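Local coordinates for extracellular solute-binding protein, family 3 (Methylophaga aminisulfidivorans MP, PDB 5SV6) that is of unknown function but has a periplasmic binding protein-like architecture and is probably linked to the methanol dehydrogenase system, at residues A[46-55]-A[80-91]. Numbering follows the deposited sequence.
Sequences TLKVCAASDE and RELEFVWSDKAA
Strand 82-87, at the edge of the sheet of one lobe, pairs in parallel with strand 47-52, L47 beside L82 through A52 beside S87; helix 66-77 lies in the connection between them. Strand 47-52 uses every second residue for this pairing: V49 N donates to E83 O and V49 O accepts from V85 N (2.8 Å), while the backbones of K48 and C50 bond to D105 and V106, at the start of strand 106-111. The bonding runs past the strand ends, where S87 O is gripped twice by S53, in its carbonyl plane by N (2.9 Å) and from above that plane by OG. On the face beneath which helix 66-77 packs, L82 CD1 meets V49 CG2 at 3.6 Å and also sits over the centre of the F84 ring. W86 CH2 lies against the opposite face of that ring, and A51 CB touches both aromatics, 3.8 Å from F84 CD1 and from W86 CZ3. On the other face, K48 and E83 run side by side in the same direction, joined by a long salt bridge (NZ to OE2, 4.0 Å), and C50 is disulfide-bonded to C104. At the N-terminal end R80, its chain extended from CG to NE, brings NH1 to T46 O in the guanidinium plane, and NH2 pairs with E267. At the far end the E55 chain, bent at chi2 (132°), presents OE1 to A91 N at 2.9 Å, a nearly straight bond approaching from above the carboxylate plane. An alanine at E55 would remove the carboxylate, and the loop around A90 and A91 would probably be held less firmly, with A91 N lacking this acceptor. This right-handed beta-alpha-beta crossover is characteristic of the lobes of periplasmic binding proteins, here of solute-binding family 3.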
# COMPACT_ATOMS: atom_id res chain seq x y z
N THR A 46 16.99 14.95 -16.26
CA THR A 46 16.10 13.79 -16.15
C THR A 46 15.77 13.44 -14.71
O THR A 46 16.54 13.73 -13.80
CB THR A 46 16.70 12.54 -16.80
OG1 THR A 46 17.67 11.97 -15.91
CG2 THR A 46 17.35 12.87 -18.14
N LEU A 47 14.62 12.80 -14.49
CA LEU A 47 14.25 12.31 -13.17
C LEU A 47 14.28 10.79 -13.19
O LEU A 47 13.43 10.15 -13.82
CB LEU A 47 12.85 12.79 -12.77
CG LEU A 47 12.43 12.53 -11.32
CD1 LEU A 47 13.20 13.42 -10.35
CD2 LEU A 47 10.92 12.71 -11.13
N LYS A 48 15.28 10.19 -12.55
CA LYS A 48 15.40 8.74 -12.54
C LYS A 48 14.59 8.14 -11.40
O LYS A 48 14.95 8.29 -10.23
CB LYS A 48 16.87 8.31 -12.45
CG LYS A 48 17.72 8.79 -13.61
CD LYS A 48 19.17 8.34 -13.45
CE LYS A 48 19.30 6.83 -13.63
NZ LYS A 48 20.72 6.39 -13.83
N VAL A 49 13.50 7.47 -11.75
CA VAL A 49 12.57 6.93 -10.77
C VAL A 49 12.73 5.42 -10.65
O VAL A 49 12.56 4.70 -11.64
CB VAL A 49 11.11 7.27 -11.16
CG1 VAL A 49 10.11 6.54 -10.25
CG2 VAL A 49 10.89 8.79 -11.15
N CYS A 50 13.07 4.96 -9.45
CA CYS A 50 13.12 3.54 -9.13
C CYS A 50 11.69 3.01 -9.12
O CYS A 50 10.85 3.53 -8.39
CB CYS A 50 13.75 3.31 -7.74
SG CYS A 50 15.27 4.26 -7.34
N ALA A 51 11.40 1.98 -9.92
CA ALA A 51 10.04 1.42 -9.94
C ALA A 51 10.00 -0.07 -10.19
O ALA A 51 10.88 -0.63 -10.86
CB ALA A 51 9.14 2.15 -10.96
N ALA A 52 8.97 -0.71 -9.66
CA ALA A 52 8.83 -2.16 -9.77
C ALA A 52 8.19 -2.51 -11.10
O ALA A 52 7.22 -1.90 -11.53
CB ALA A 52 7.98 -2.69 -8.61
N SER A 53 8.74 -3.52 -11.77
CA SER A 53 8.21 -3.88 -13.08
C SER A 53 6.93 -4.74 -12.99
O SER A 53 6.28 -4.97 -14.00
CB SER A 53 9.29 -4.56 -13.92
OG SER A 53 9.64 -5.81 -13.37
N ASP A 54 6.57 -5.18 -11.80
CA ASP A 54 5.39 -6.05 -11.65
C ASP A 54 4.80 -5.93 -10.25
O ASP A 54 4.88 -6.87 -9.46
CB ASP A 54 5.75 -7.51 -11.92
CG ASP A 54 4.51 -8.40 -12.10
OD1 ASP A 54 3.46 -7.89 -12.52
OD2 ASP A 54 4.60 -9.62 -11.81
N GLU A 55 4.24 -4.77 -9.93
CA GLU A 55 3.62 -4.60 -8.62
C GLU A 55 2.37 -3.72 -8.69
O GLU A 55 2.32 -2.64 -8.12
CB GLU A 55 4.62 -4.07 -7.58
CG GLU A 55 4.01 -3.96 -6.17
CD GLU A 55 4.86 -4.56 -5.08
OE1 GLU A 55 5.79 -5.33 -5.38
OE2 GLU A 55 4.57 -4.24 -3.90
N ARG A 80 11.50 17.85 -16.16
CA ARG A 80 12.53 16.86 -16.42
C ARG A 80 12.00 15.73 -17.29
O ARG A 80 10.80 15.46 -17.32
CB ARG A 80 13.04 16.28 -15.10
CG ARG A 80 13.77 17.27 -14.22
CD ARG A 80 14.10 16.62 -12.91
NE ARG A 80 14.89 17.46 -12.02
CZ ARG A 80 16.06 17.09 -11.51
NH1 ARG A 80 16.57 15.90 -11.81
NH2 ARG A 80 16.71 17.91 -10.70
N GLU A 81 12.90 15.06 -18.00
CA GLU A 81 12.53 13.87 -18.73
C GLU A 81 12.48 12.68 -17.76
O GLU A 81 13.45 12.42 -17.05
CB GLU A 81 13.51 13.58 -19.86
CG GLU A 81 13.29 12.21 -20.47
CD GLU A 81 14.03 12.04 -21.78
OE1 GLU A 81 15.14 12.59 -21.91
OE2 GLU A 81 13.48 11.35 -22.67
N LEU A 82 11.36 11.98 -17.75
CA LEU A 82 11.18 10.84 -16.87
C LEU A 82 11.93 9.61 -17.38
O LEU A 82 11.80 9.21 -18.54
CB LEU A 82 9.69 10.54 -16.70
CG LEU A 82 9.28 9.26 -15.98
CD1 LEU A 82 9.84 9.19 -14.56
CD2 LEU A 82 7.77 9.14 -15.98
N GLU A 83 12.76 9.05 -16.51
CA GLU A 83 13.48 7.82 -16.81
C GLU A 83 13.18 6.81 -15.70
O GLU A 83 13.59 6.99 -14.56
CB GLU A 83 14.99 8.10 -16.87
CG GLU A 83 15.87 6.87 -17.06
CD GLU A 83 17.35 7.21 -17.10
OE1 GLU A 83 17.70 8.39 -17.35
OE2 GLU A 83 18.17 6.30 -16.86
N PHE A 84 12.46 5.74 -16.03
CA PHE A 84 12.26 4.67 -15.06
C PHE A 84 13.45 3.74 -14.99
O PHE A 84 14.05 3.40 -16.01
CB PHE A 84 11.03 3.84 -15.43
CG PHE A 84 9.74 4.51 -15.12
CD1 PHE A 84 9.31 4.68 -13.81
CD2 PHE A 84 8.91 4.95 -16.15
CE1 PHE A 84 8.11 5.28 -13.53
CE2 PHE A 84 7.70 5.54 -15.87
CZ PHE A 84 7.30 5.72 -14.56
N VAL A 85 13.79 3.33 -13.77
CA VAL A 85 14.76 2.27 -13.56
C VAL A 85 14.01 1.13 -12.94
O VAL A 85 13.56 1.21 -11.80
CB VAL A 85 15.90 2.73 -12.62
CG1 VAL A 85 16.80 1.57 -12.26
CG2 VAL A 85 16.69 3.86 -13.26
N TRP A 86 13.84 0.06 -13.70
CA TRP A 86 12.94 -1.03 -13.33
C TRP A 86 13.63 -2.08 -12.48
O TRP A 86 14.77 -2.47 -12.76
CB TRP A 86 12.32 -1.68 -14.59
CG TRP A 86 11.56 -0.70 -15.44
CD1 TRP A 86 11.96 -0.13 -16.63
CD2 TRP A 86 10.25 -0.16 -15.17
NE1 TRP A 86 10.99 0.72 -17.10
CE2 TRP A 86 9.93 0.72 -16.23
CE3 TRP A 86 9.33 -0.34 -14.14
CZ2 TRP A 86 8.73 1.43 -16.28
CZ3 TRP A 86 8.14 0.36 -14.18
CH2 TRP A 86 7.85 1.24 -15.25
N SER A 87 12.93 -2.53 -11.44
CA SER A 87 13.39 -3.63 -10.61
C SER A 87 12.50 -4.85 -10.79
O SER A 87 11.28 -4.73 -10.93
CB SER A 87 13.41 -3.23 -9.13
OG SER A 87 13.50 -4.38 -8.30
N ASP A 88 13.11 -6.03 -10.77
CA ASP A 88 12.37 -7.27 -10.92
C ASP A 88 11.93 -7.78 -9.57
O ASP A 88 11.21 -8.77 -9.47
CB ASP A 88 13.24 -8.31 -11.62
CG ASP A 88 13.73 -7.83 -12.95
OD1 ASP A 88 12.89 -7.67 -13.86
OD2 ASP A 88 14.96 -7.61 -13.09
N LYS A 89 12.39 -7.12 -8.52
CA LYS A 89 12.00 -7.47 -7.16
C LYS A 89 10.73 -6.71 -6.76
O LYS A 89 10.32 -5.77 -7.44
CB LYS A 89 13.13 -7.17 -6.18
CG LYS A 89 14.47 -7.86 -6.49
CD LYS A 89 14.52 -9.27 -5.94
CE LYS A 89 14.66 -9.29 -4.43
NZ LYS A 89 16.08 -9.25 -3.96
N ALA A 90 10.14 -7.12 -5.65
CA ALA A 90 8.96 -6.46 -5.10
C ALA A 90 9.32 -5.02 -4.76
O ALA A 90 10.48 -4.73 -4.47
CB ALA A 90 8.49 -7.20 -3.87
N ALA A 91 8.33 -4.13 -4.77
CA ALA A 91 8.57 -2.70 -4.52
C ALA A 91 9.17 -2.43 -3.14
O ALA A 91 9.88 -1.44 -2.94
CB ALA A 91 7.28 -1.89 -4.72
O HOH W 1 8.37 -6.07 -9.82